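MmeI (Methylophilus methylotrophus, PDB 5HR4) is a Type IIL restriction-modification enzyme that binds DNA and probably methylates adenine at N6, with S-adenosyl-L-methionine as methyl donor. Local coordinates at residues 625-635 with 895-903; 690-701 with 734-742. All coordinates share one frame; numbering follows the deposited sequence.

Contact 1. Residues 625-635 with 895-903; sequences VIACKRQQPIS and LFETYQKMT. With nucleotides of chain B.
Tyr899 reaches from the helix into the bend of loop 625-635, and successive parts of its side chain meet Ile634, Val625, Ala627 and Cys628. With CG anti to the backbone N (chi1 172°), CB directs the ring away from the helix axis toward the loop. On one flank CD1 lies 3.8 Å from Ile634 CD1, the two side chains crossing at about a right angle. On the other, CE2 meets Val625 CG1 at 3.9 Å, the methyl sitting at the ring edge and in its plane. Farther out, CZ comes to 3.9 Å from Ala627 CA, where a small residue lets the backbone draw close. At the tip OH accepts a weak hydrogen bond from Cys628 N, long at 3.4 Å but fairly straight (163°). A tyrosine suits this place, being greasy along its sides and polar at its end. The contact thus docks a target-recognition-domain loop on helix 888-903 of the C-terminal domain. Branched Val625 has further helix partners: CG2 packs 3.4 Å from NE2 of the extended Gln900, and Val625 O lies 3.5 Å from Phe896 CE2. Ile634 CD1 also approaches Met902 SD at 4.2 Å. Beyond it, Ser635 OG lies near Met902 CE but hydrogen-bonds to Phe820 O. Lys629 extends away from the helix, its CE beside OP1 of DC4 of chain B and its NZ in a salt bridge with Glu545.

Contact 2. Residues 690-701 with 734-742; sequences CLWLDGADISEI and MKFFYISQP. With nucleotides of chain B.
Trp692 points the edge of its six-membered ring at the face of Phe736, a T-shaped pair with centroids 5.0 Å apart and planes at 75°. The tryptophan's CG is anti to the backbone N (chi1 -175°), which carries the indole across to segment 734-742 and sets CZ3 over the centre of the Phe736 ring. Along the same edge, Trp692 CH2 meets Ile739 CG2 at 3.9 Å and CZ2 nears Gln741 CB, so a large flat residue touches several partners; Asp694 CB covers part of one indole face, and Ile739 CD1 lies 3.6 Å from Asp694 CG. Cys690 CB lies at the Phe736 edge, near the ring plane. Ile770 of strand 770-771 also touches both rings.

At the other end, Met734 bends at chi3 (-100°), and its flexible thioether meets Ile701 CD1 tip to tip, SD at 3.6 Å, while CE reaches Ala696 CB. Leu693 CD1 crosses over Met734 CB at 3.7 Å. Leu693 also begins a type II turn ending at Ala696, with Gly695 at a positive phi that favours glycine.

Past this apolar layer, in the target recognition domain, Phe737 and Tyr738 form a classic beta bulge opposite Lys645 and turn toward the DNA. Phe737 CE1 lies 3.3 Å from O4 of DT3 of chain B, in the ring plane. Tyr738 OH donates to OP2 of DA2 of chain B at 2.5 Å, while its ring packs against the DT3 methyl C7. A phenylalanine in place of Tyr738 would probably leave that phosphate oxygen without this hydrogen-bond donor. No hydrogen bond joins the two segments, and Asp694 and Lys735 stay 5.3 Å apart between OD1 and NZ; cohesion therefore rests on apolar and aromatic packing, while polar partners lie outside both: DNA for Tyr738 OH, other protein parts for Ser740 and Gln741.

How the contacts relate
Along the chain, both segments of contact 2 fall between those of contact 1, so the chain passes from loop 625-635 through contact 2 before it comes back as helix 888-903. In space the two are separate: their centres lie 37 Å apart, and even the nearest atoms are about 11 Å from each other. What they share is the DNA. Contact 2 borders nucleotides 1 to 3 of chain B, and Lys629 of contact 1 borders the next one, DC4, so one strand passes from one to the other. Both contacts lie away from the sinefungin pocket and the calcium site, contact 2 being farther from the chain centre (41 Å against 29 Å, between centres).

Contact 1. Residues 625-635 with 895-903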
loop_
_atom_site.group_PDB
_atom_site.type_symbol
_atom_site.label_atom_id
_atom_site.label_comp_id
_atom_site.label_asym_id
_atom_site.label_seq_id
_atom_site.Cartn_x
_atom_site.Cartn_y
_atom_site.Cartn_z
ATOM N N VAL A 625 -19.655 -7.627 -13.512
ATOM C CA VAL A 625 -20.657 -6.718 -12.969
ATOM C C VAL A 625 -20.154 -6.156 -11.648
ATOM O O VAL A 625 -19.684 -6.902 -10.779
ATOM C CB VAL A 625 -21.995 -7.447 -12.778
ATOM C CG1 VAL A 625 -22.930 -6.614 -11.944
ATOM C CG2 VAL A 625 -22.612 -7.779 -14.121
ATOM N N ILE A 626 -20.261 -4.842 -11.482
ATOM C CA ILE A 626 -19.837 -4.163 -10.266
ATOM C C ILE A 626 -21.071 -3.718 -9.498
ATOM O O ILE A 626 -22.019 -3.186 -10.089
ATOM C CB ILE A 626 -18.928 -2.959 -10.580
ATOM C CG1 ILE A 626 -17.644 -3.431 -11.263
ATOM C CG2 ILE A 626 -18.615 -2.197 -9.306
ATOM C CD1 ILE A 626 -16.658 -2.311 -11.588
ATOM N N ALA A 627 -21.055 -3.927 -8.180
ATOM C CA ALA A 627 -22.132 -3.464 -7.308
ATOM C C ALA A 627 -21.925 -1.989 -6.959
ATOM O O ALA A 627 -20.860 -1.607 -6.457
ATOM C CB ALA A 627 -22.180 -4.327 -6.049
ATOM N N CYS A 628 -22.934 -1.157 -7.229
ATOM C CA CYS A 628 -22.836 0.292 -7.060
ATOM C C CYS A 628 -23.540 0.743 -5.791
ATOM O O CYS A 628 -24.618 0.250 -5.464
ATOM C CB CYS A 628 -23.456 1.042 -8.243
ATOM S SG CYS A 628 -22.816 0.631 -9.881
ATOM N N LYS A 629 -22.920 1.688 -5.088
ATOM C CA LYS A 629 -23.575 2.493 -4.057
ATOM C C LYS A 629 -25.007 2.838 -4.448
ATOM O O LYS A 629 -25.279 3.217 -5.594
ATOM C CB LYS A 629 -22.784 3.793 -3.859
ATOM C CG LYS A 629 -22.226 4.087 -2.473
ATOM C CD LYS A 629 -21.398 5.353 -2.593
ATOM C CE LYS A 629 -20.720 5.768 -1.303
ATOM N NZ LYS A 629 -19.530 6.635 -1.609
ATOM N N ARG A 630 -25.921 2.712 -3.485
ATOM C CA ARG A 630 -27.306 3.123 -3.662
ATOM C C ARG A 630 -27.780 3.809 -2.396
ATOM O O ARG A 630 -27.326 3.491 -1.294
ATOM C CB ARG A 630 -28.257 1.961 -3.936
ATOM C CG ARG A 630 -27.858 1.071 -5.049
ATOM C CD ARG A 630 -28.974 0.104 -5.386
ATOM N NE ARG A 630 -29.929 0.708 -6.306
ATOM C CZ ARG A 630 -31.191 0.977 -5.997
ATOM N NH1 ARG A 630 -31.651 0.666 -4.795
ATOM N NH2 ARG A 630 -31.998 1.533 -6.898
ATOM N N GLN A 631 -28.712 4.745 -2.554
ATOM C CA GLN A 631 -29.245 5.449 -1.396
ATOM C C GLN A 631 -30.448 4.742 -0.787
ATOM O O GLN A 631 -30.771 4.984 0.381
ATOM C CB GLN A 631 -29.601 6.897 -1.768
ATOM N N GLN A 632 -31.087 3.851 -1.532
ATOM C CA GLN A 632 -32.224 3.085 -1.050
ATOM C C GLN A 632 -32.101 1.661 -1.587
ATOM O O GLN A 632 -31.415 1.432 -2.585
ATOM C CB GLN A 632 -33.543 3.742 -1.486
ATOM N N PRO A 633 -32.732 0.686 -0.929
ATOM C CA PRO A 633 -32.501 -0.719 -1.318
ATOM C C PRO A 633 -33.184 -1.110 -2.628
ATOM O O PRO A 633 -34.289 -0.650 -2.929
ATOM C CB PRO A 633 -33.090 -1.506 -0.139
ATOM C CG PRO A 633 -33.187 -0.542 0.978
ATOM C CD PRO A 633 -33.475 0.775 0.338
ATOM N N ILE A 634 -32.521 -1.993 -3.400
ATOM C CA ILE A 634 -33.151 -2.577 -4.594
ATOM C C ILE A 634 -34.191 -3.611 -4.206
ATOM O O ILE A 634 -35.099 -3.908 -4.993
ATOM C CB ILE A 634 -32.146 -3.243 -5.551
ATOM C CG1 ILE A 634 -31.159 -4.119 -4.785
ATOM C CG2 ILE A 634 -31.473 -2.234 -6.480
ATOM C CD1 ILE A 634 -30.393 -5.081 -5.688
ATOM N N SER A 635 -34.052 -4.215 -3.032
ATOM C CA SER A 635 -35.039 -5.174 -2.575
ATOM C C SER A 635 -36.085 -4.483 -1.710
ATOM O O SER A 635 -35.969 -3.310 -1.345
ATOM C CB SER A 635 -34.384 -6.314 -1.794
ATOM O OG SER A 635 -33.612 -7.141 -2.651
ATOM N N LEU A 895 -25.724 -14.920 -6.042
ATOM C CA LEU A 895 -26.235 -13.602 -5.692
ATOM C C LEU A 895 -26.032 -12.605 -6.829
ATOM O O LEU A 895 -26.902 -11.770 -7.088
ATOM C CB LEU A 895 -25.563 -13.115 -4.414
ATOM C CG LEU A 895 -25.986 -13.950 -3.214
ATOM C CD1 LEU A 895 -25.035 -13.737 -2.052
ATOM C CD2 LEU A 895 -27.420 -13.621 -2.825
ATOM N N PHE A 896 -24.899 -12.677 -7.534
ATOM C CA PHE A 896 -24.688 -11.697 -8.597
ATOM C C PHE A 896 -25.591 -11.945 -9.804
ATOM O O PHE A 896 -25.938 -10.992 -10.514
ATOM C CB PHE A 896 -23.226 -11.666 -9.035
ATOM C CG PHE A 896 -22.385 -10.667 -8.282
ATOM C CD1 PHE A 896 -21.803 -11.004 -7.064
ATOM C CD2 PHE A 896 -22.155 -9.402 -8.793
ATOM C CE1 PHE A 896 -21.014 -10.107 -6.374
ATOM C CE2 PHE A 896 -21.364 -8.503 -8.103
ATOM C CZ PHE A 896 -20.797 -8.859 -6.895
ATOM N N GLU A 897 -25.973 -13.200 -10.075
ATOM C CA GLU A 897 -27.013 -13.422 -11.076
ATOM C C GLU A 897 -28.317 -12.758 -10.643
ATOM O O GLU A 897 -28.969 -12.076 -11.442
ATOM C CB GLU A 897 -27.217 -14.919 -11.329
ATOM N N THR A 898 -28.690 -12.916 -9.368
ATOM C CA THR A 898 -29.878 -12.246 -8.846
ATOM C C THR A 898 -29.718 -10.728 -8.877
ATOM O O THR A 898 -30.610 -10.004 -9.337
ATOM C CB THR A 898 -30.154 -12.705 -7.418
ATOM O OG1 THR A 898 -29.896 -14.110 -7.311
ATOM C CG2 THR A 898 -31.605 -12.410 -7.037
ATOM N N TYR A 899 -28.597 -10.227 -8.364
ATOM C CA TYR A 899 -28.370 -8.790 -8.387
ATOM C C TYR A 899 -28.508 -8.238 -9.796
ATOM O O TYR A 899 -29.102 -7.175 -9.999
ATOM C CB TYR A 899 -26.989 -8.465 -7.820
ATOM C CG TYR A 899 -26.584 -7.016 -7.972
ATOM C CD1 TYR A 899 -27.022 -6.047 -7.064
ATOM C CD2 TYR A 899 -25.763 -6.615 -9.015
ATOM C CE1 TYR A 899 -26.655 -4.716 -7.201
ATOM C CE2 TYR A 899 -25.392 -5.288 -9.160
ATOM C CZ TYR A 899 -25.840 -4.342 -8.255
ATOM O OH TYR A 899 -25.453 -3.029 -8.409
ATOM N N GLN A 900 -27.987 -8.958 -10.788
ATOM C CA GLN A 900 -28.038 -8.436 -12.149
ATOM C C GLN A 900 -29.453 -8.499 -12.720
ATOM O O GLN A 900 -29.881 -7.576 -13.428
ATOM C CB GLN A 900 -27.058 -9.190 -13.041
ATOM C CG GLN A 900 -26.643 -8.359 -14.227
ATOM C CD GLN A 900 -25.640 -9.056 -15.094
ATOM O OE1 GLN A 900 -25.237 -10.193 -14.811
ATOM N NE2 GLN A 900 -25.220 -8.384 -16.168
ATOM N N LYS A 901 -30.191 -9.579 -12.427
ATOM C CA LYS A 901 -31.588 -9.650 -12.848
ATOM C C LYS A 901 -32.375 -8.456 -12.320
ATOM O O LYS A 901 -33.140 -7.832 -13.063
ATOM C CB LYS A 901 -32.213 -10.971 -12.392
ATOM N N MET A 902 -32.163 -8.094 -11.049
ATOM C CA MET A 902 -32.843 -6.934 -10.476
ATOM C C MET A 902 -32.307 -5.626 -11.052
ATOM O O MET A 902 -33.085 -4.745 -11.433
ATOM C CB MET A 902 -32.702 -6.947 -8.957
ATOM C CG MET A 902 -33.407 -8.100 -8.298
ATOM S SD MET A 902 -33.288 -8.021 -6.508
ATOM C CE MET A 902 -34.803 -8.850 -6.024
ATOM N N THR A 903 -30.981 -5.471 -11.115
ATOM C CA THR A 903 -30.407 -4.240 -11.655
ATOM C C THR A 903 -30.706 -4.052 -13.136
ATOM O O THR A 903 -30.485 -2.956 -13.660
ATOM C CB THR A 903 -28.890 -4.202 -11.434
ATOM P P DC B 4 -21.667 5.968 2.367
ATOM O OP1 DC B 4 -22.325 6.616 1.207
ATOM O OP2 DC B 4 -22.297 4.807 3.040
ATOM O "O5'" DC B 4 -20.242 5.521 1.874
ATOM C "C5'" DC B 4 -19.667 4.307 2.347
ATOM C "C4'" DC B 4 -18.173 4.448 2.280
ATOM O "O4'" DC B 4 -17.786 5.594 3.070
ATOM C "C3'" DC B 4 -17.352 3.263 2.758
ATOM O "O3'" DC B 4 -16.354 2.985 1.761
ATOM C "C2'" DC B 4 -16.746 3.749 4.093
ATOM C "C1'" DC B 4 -16.753 5.265 3.961
ATOM N N1 DC B 4 -17.023 6.014 5.251
ATOM C C2 DC B 4 -16.494 7.301 5.417
ATOM O O2 DC B 4 -15.796 7.782 4.519
ATOM N N3 DC B 4 -16.761 7.986 6.562
ATOM C C4 DC B 4 -17.523 7.437 7.502
ATOM N N4 DC B 4 -17.736 8.142 8.611
ATOM C C5 DC B 4 -18.076 6.125 7.358
ATOM C C6 DC B 4 -17.813 5.459 6.222
#

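Contact 2. Residues 690-701 with 734-742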
loop_
_atom_site.group_PDB
_atom_site.type_symbol
_atom_site.label_atom_id
_atom_site.label_comp_id
_atom_site.label_asym_id
_atom_site.label_seq_id
_atom_site.Cartn_x
_atom_site.Cartn_y
_atom_site.Cartn_z
ATOM N N CYS A 690 -22.978 8.073 27.566
ATOM C CA CYS A 690 -22.881 9.416 27.022
ATOM C C CYS A 690 -23.832 10.364 27.742
ATOM O O CYS A 690 -24.879 9.950 28.244
ATOM C CB CYS A 690 -23.189 9.440 25.522
ATOM S SG CYS A 690 -24.907 9.033 25.054
ATOM N N LEU A 691 -23.440 11.646 27.799
ATOM C CA LEU A 691 -24.341 12.750 28.117
ATOM C C LEU A 691 -25.215 13.022 26.904
ATOM O O LEU A 691 -24.720 13.525 25.892
ATOM C CB LEU A 691 -23.553 14.007 28.458
ATOM C CG LEU A 691 -23.442 14.447 29.915
ATOM C CD1 LEU A 691 -24.745 14.237 30.660
ATOM C CD2 LEU A 691 -22.375 13.632 30.534
ATOM N N TRP A 692 -26.511 12.718 26.989
ATOM C CA TRP A 692 -27.412 12.874 25.841
ATOM C C TRP A 692 -28.282 14.109 26.063
ATOM O O TRP A 692 -29.252 14.075 26.827
ATOM C CB TRP A 692 -28.251 11.621 25.618
ATOM C CG TRP A 692 -29.086 11.704 24.394
ATOM C CD1 TRP A 692 -30.435 11.901 24.330
ATOM C CD2 TRP A 692 -28.629 11.614 23.043
ATOM N NE1 TRP A 692 -30.852 11.928 23.022
ATOM C CE2 TRP A 692 -29.759 11.755 22.208
ATOM C CE3 TRP A 692 -27.374 11.411 22.455
ATOM C CZ2 TRP A 692 -29.670 11.707 20.818
ATOM C CZ3 TRP A 692 -27.287 11.361 21.071
ATOM C CH2 TRP A 692 -28.432 11.509 20.269
ATOM N N LEU A 693 -27.952 15.191 25.350
ATOM C CA LEU A 693 -28.536 16.507 25.573
ATOM C C LEU A 693 -29.486 16.963 24.476
ATOM O O LEU A 693 -30.034 18.066 24.585
ATOM C CB LEU A 693 -27.423 17.537 25.744
ATOM C CG LEU A 693 -26.476 17.103 26.859
ATOM C CD1 LEU A 693 -25.225 17.932 26.858
ATOM C CD2 LEU A 693 -27.190 17.202 28.195
ATOM N N ASP A 694 -29.703 16.155 23.432
ATOM C CA ASP A 694 -30.724 16.464 22.434
ATOM C C ASP A 694 -32.060 16.703 23.129
ATOM O O ASP A 694 -32.642 15.780 23.715
ATOM C CB ASP A 694 -30.848 15.340 21.393
ATOM C CG ASP A 694 -31.646 15.764 20.155
ATOM O OD1 ASP A 694 -31.437 16.894 19.650
ATOM O OD2 ASP A 694 -32.483 14.965 19.682
ATOM N N GLY A 695 -32.524 17.950 23.099
ATOM C CA GLY A 695 -33.775 18.312 23.727
ATOM C C GLY A 695 -33.674 18.447 25.232
ATOM O O GLY A 695 -34.553 17.980 25.968
ATOM N N ALA A 696 -32.603 19.070 25.711
ATOM C CA ALA A 696 -32.466 19.316 27.134
ATOM C C ALA A 696 -33.081 20.665 27.474
ATOM O O ALA A 696 -32.962 21.627 26.704
ATOM C CB ALA A 696 -31.000 19.276 27.560
ATOM N N ASP A 697 -33.762 20.716 28.623
ATOM C CA ASP A 697 -34.311 21.963 29.138
ATOM C C ASP A 697 -33.175 22.841 29.666
ATOM O O ASP A 697 -32.519 22.496 30.656
ATOM C CB ASP A 697 -35.337 21.676 30.232
ATOM N N ILE A 698 -32.946 23.975 28.997
ATOM C CA ILE A 698 -31.776 24.804 29.281
ATOM C C ILE A 698 -31.759 25.284 30.729
ATOM O O ILE A 698 -30.683 25.466 31.315
ATOM C CB ILE A 698 -31.725 25.987 28.294
ATOM C CG1 ILE A 698 -30.465 26.814 28.541
ATOM C CG2 ILE A 698 -33.006 26.814 28.384
ATOM C CD1 ILE A 698 -29.203 26.002 28.383
ATOM N N SER A 699 -32.935 25.495 31.330
ATOM C CA SER A 699 -32.988 25.865 32.744
ATOM C C SER A 699 -32.353 24.796 33.625
ATOM O O SER A 699 -31.888 25.095 34.732
ATOM C CB SER A 699 -34.433 26.104 33.183
ATOM O OG SER A 699 -35.116 24.869 33.350
ATOM N N GLU A 700 -32.335 23.546 33.157
ATOM C CA GLU A 700 -31.696 22.487 33.919
ATOM C C GLU A 700 -30.199 22.417 33.641
ATOM O O GLU A 700 -29.425 22.089 34.550
ATOM C CB GLU A 700 -32.372 21.145 33.624
ATOM C CG GLU A 700 -33.825 21.048 34.090
ATOM C CD GLU A 700 -34.442 19.703 33.751
ATOM O OE1 GLU A 700 -33.854 18.987 32.915
ATOM O OE2 GLU A 700 -35.505 19.359 34.313
ATOM N N ILE A 701 -29.765 22.748 32.419
ATOM C CA ILE A 701 -28.334 22.683 32.120
ATOM C C ILE A 701 -27.568 23.851 32.748
ATOM O O ILE A 701 -26.409 23.688 33.151
ATOM C CB ILE A 701 -28.118 22.595 30.600
ATOM C CG1 ILE A 701 -28.447 21.178 30.106
ATOM C CG2 ILE A 701 -26.696 22.952 30.226
ATOM C CD1 ILE A 701 -27.990 20.898 28.680
ATOM N N MET A 734 -24.148 21.201 22.485
ATOM C CA MET A 734 -24.629 20.157 23.377
ATOM C C MET A 734 -25.272 18.998 22.636
ATOM O O MET A 734 -25.653 18.012 23.264
ATOM C CB MET A 734 -25.601 20.721 24.424
ATOM C CG MET A 734 -26.547 21.784 23.974
ATOM S SD MET A 734 -27.499 22.283 25.428
ATOM C CE MET A 734 -29.020 21.372 25.198
ATOM N N LYS A 735 -25.380 19.088 21.322
ATOM C CA LYS A 735 -25.972 18.055 20.504
ATOM C C LYS A 735 -24.860 17.367 19.732
ATOM O O LYS A 735 -23.884 18.009 19.337
ATOM C CB LYS A 735 -27.011 18.643 19.542
ATOM C CG LYS A 735 -28.295 19.083 20.226
ATOM C CD LYS A 735 -29.282 19.717 19.255
ATOM C CE LYS A 735 -30.286 20.602 20.010
ATOM N NZ LYS A 735 -29.668 21.803 20.680
ATOM N N PHE A 736 -25.001 16.053 19.548
ATOM C CA PHE A 736 -24.063 15.318 18.718
ATOM C C PHE A 736 -23.994 15.974 17.344
ATOM O O PHE A 736 -24.949 16.614 16.892
ATOM C CB PHE A 736 -24.484 13.838 18.578
ATOM C CG PHE A 736 -24.063 12.939 19.731
ATOM C CD1 PHE A 736 -23.783 13.451 20.987
ATOM C CD2 PHE A 736 -23.959 11.562 19.544
ATOM C CE1 PHE A 736 -23.408 12.615 22.036
ATOM C CE2 PHE A 736 -23.585 10.711 20.593
ATOM C CZ PHE A 736 -23.302 11.246 21.839
ATOM N N PHE A 737 -22.852 15.805 16.679
ATOM C CA PHE A 737 -22.676 16.352 15.339
ATOM C C PHE A 737 -23.705 15.797 14.358
ATOM O O PHE A 737 -24.339 16.555 13.621
ATOM C CB PHE A 737 -21.260 16.070 14.862
ATOM C CG PHE A 737 -21.036 16.388 13.424
ATOM C CD1 PHE A 737 -21.083 15.391 12.471
ATOM C CD2 PHE A 737 -20.745 17.683 13.024
ATOM C CE1 PHE A 737 -20.857 15.677 11.143
ATOM C CE2 PHE A 737 -20.519 17.986 11.679
ATOM C CZ PHE A 737 -20.571 16.983 10.743
ATOM N N TYR A 738 -23.853 14.475 14.286
ATOM C CA TYR A 738 -24.944 13.875 13.530
ATOM C C TYR A 738 -25.786 13.037 14.478
ATOM O O TYR A 738 -25.244 12.242 15.251
ATOM C CB TYR A 738 -24.437 13.026 12.369
ATOM C CG TYR A 738 -25.540 12.346 11.574
ATOM C CD1 TYR A 738 -26.441 13.091 10.820
ATOM C CD2 TYR A 738 -25.672 10.951 11.569
ATOM C CE1 TYR A 738 -27.449 12.473 10.085
ATOM C CE2 TYR A 738 -26.682 10.312 10.833
ATOM C CZ TYR A 738 -27.558 11.082 10.090
ATOM O OH TYR A 738 -28.562 10.483 9.368
ATOM N N ILE A 739 -27.100 13.240 14.434
ATOM C CA ILE A 739 -28.049 12.586 15.326
ATOM C C ILE A 739 -29.028 11.800 14.467
ATOM O O ILE A 739 -29.595 12.337 13.507
ATOM C CB ILE A 739 -28.797 13.590 16.231
ATOM C CG1 ILE A 739 -27.854 14.228 17.254
ATOM C CG2 ILE A 739 -29.915 12.909 16.981
ATOM C CD1 ILE A 739 -28.575 15.019 18.339
ATOM N N SER A 740 -29.210 10.527 14.804
ATOM C CA SER A 740 -30.113 9.658 14.076
ATOM C C SER A 740 -31.019 8.851 14.980
ATOM O O SER A 740 -31.972 8.254 14.472
ATOM C CB SER A 740 -29.325 8.689 13.186
ATOM O OG SER A 740 -28.370 7.984 13.956
ATOM N N GLN A 741 -30.758 8.819 16.293
ATOM C CA GLN A 741 -31.476 8.047 17.304
ATOM C C GLN A 741 -32.943 7.850 16.954
ATOM O O GLN A 741 -33.651 8.820 16.669
ATOM C CB GLN A 741 -31.363 8.734 18.666
ATOM C CG GLN A 741 -31.875 7.916 19.828
ATOM C CD GLN A 741 -31.129 6.612 19.968
ATOM O OE1 GLN A 741 -30.035 6.455 19.424
ATOM N NE2 GLN A 741 -31.719 5.658 20.684
ATOM N N PRO A 742 -33.424 6.616 16.934
ATOM C CA PRO A 742 -34.842 6.356 16.658
ATOM C C PRO A 742 -35.686 6.492 17.922
ATOM O O PRO A 742 -35.183 6.737 19.018
ATOM C CB PRO A 742 -34.849 4.915 16.144
ATOM C CG PRO A 742 -33.400 4.427 16.229
ATOM C CD PRO A 742 -32.643 5.378 17.078
ATOM P P DA B 2 -30.475 12.098 6.982
ATOM O OP1 DA B 2 -31.548 11.760 6.017
ATOM O OP2 DA B 2 -30.577 11.574 8.366
ATOM O "O5'" DA B 2 -29.009 11.655 6.453
ATOM C "C5'" DA B 2 -28.728 11.558 5.041
ATOM C "C4'" DA B 2 -27.317 11.020 4.767
ATOM O "O4'" DA B 2 -26.330 12.085 4.859
ATOM C "C3'" DA B 2 -26.810 9.898 5.696
ATOM O "O3'" DA B 2 -26.164 8.905 4.898
ATOM C "C2'" DA B 2 -25.794 10.634 6.577
ATOM C "C1'" DA B 2 -25.210 11.579 5.546
ATOM N N9 DA B 2 -24.416 12.692 6.077
ATOM C C8 DA B 2 -24.652 13.441 7.200
ATOM N N7 DA B 2 -23.753 14.377 7.404
ATOM C C5 DA B 2 -22.874 14.236 6.330
ATOM C C6 DA B 2 -21.695 14.926 5.946
ATOM N N6 DA B 2 -21.175 15.944 6.629
ATOM N N1 DA B 2 -21.070 14.523 4.825
ATOM C C2 DA B 2 -21.579 13.506 4.139
ATOM N N3 DA B 2 -22.667 12.789 4.393
ATOM C C4 DA B 2 -23.272 13.208 5.513
ATOM P P DT B 3 -26.263 7.343 5.274
ATOM O OP1 DT B 3 -25.920 6.533 4.078
ATOM O OP2 DT B 3 -27.616 7.136 5.826
ATOM O "O5'" DT B 3 -25.142 7.173 6.427
ATOM C "C5'" DT B 3 -23.829 6.619 6.152
ATOM C "C4'" DT B 3 -23.056 7.425 5.124
ATOM O "O4'" DT B 3 -22.873 8.802 5.585
ATOM C "C3'" DT B 3 -21.643 6.900 4.838
ATOM O "O3'" DT B 3 -21.327 7.081 3.465
ATOM C "C2'" DT B 3 -20.784 7.822 5.705
ATOM C "C1'" DT B 3 -21.503 9.131 5.463
ATOM N N1 DT B 3 -21.175 10.189 6.433
ATOM C C2 DT B 3 -20.104 11.019 6.193
ATOM O O2 DT B 3 -19.386 10.913 5.222
ATOM N N3 DT B 3 -19.897 11.981 7.143
ATOM C C4 DT B 3 -20.654 12.211 8.283
ATOM O O4 DT B 3 -20.388 13.106 9.082
ATOM C C5 DT B 3 -21.769 11.314 8.470
ATOM C C7 DT B 3 -22.649 11.448 9.673
ATOM C C6 DT B 3 -21.974 10.359 7.545
ATOM P P DT B 1 -29.240 16.677 11.776
ATOM O OP1 DT B 1 -29.461 15.562 12.730
ATOM O OP2 DT B 1 -29.699 18.058 12.091
ATOM O "O5'" DT B 1 -29.807 16.246 10.332
ATOM C "C5'" DT B 1 -28.928 16.218 9.206
ATOM C "C4'" DT B 1 -29.650 15.805 7.931
ATOM O "O4'" DT B 1 -29.352 16.751 6.877
ATOM C "C3'" DT B 1 -29.265 14.429 7.396
ATOM O "O3'" DT B 1 -30.437 13.711 6.984
ATOM C "C2'" DT B 1 -28.314 14.712 6.215
ATOM C "C1'" DT B 1 -28.374 16.226 5.998
ATOM N N1 DT B 1 -27.048 16.938 6.239
ATOM C C2 DT B 1 -25.956 16.669 5.425
ATOM O O2 DT B 1 -25.977 15.866 4.503
ATOM N N3 DT B 1 -24.819 17.379 5.742
ATOM C C4 DT B 1 -24.669 18.312 6.763
ATOM O O4 DT B 1 -23.609 18.899 6.974
ATOM C C5 DT B 1 -25.846 18.545 7.565
ATOM C C7 DT B 1 -25.804 19.530 8.694
ATOM C C6 DT B 1 -26.959 17.865 7.263
#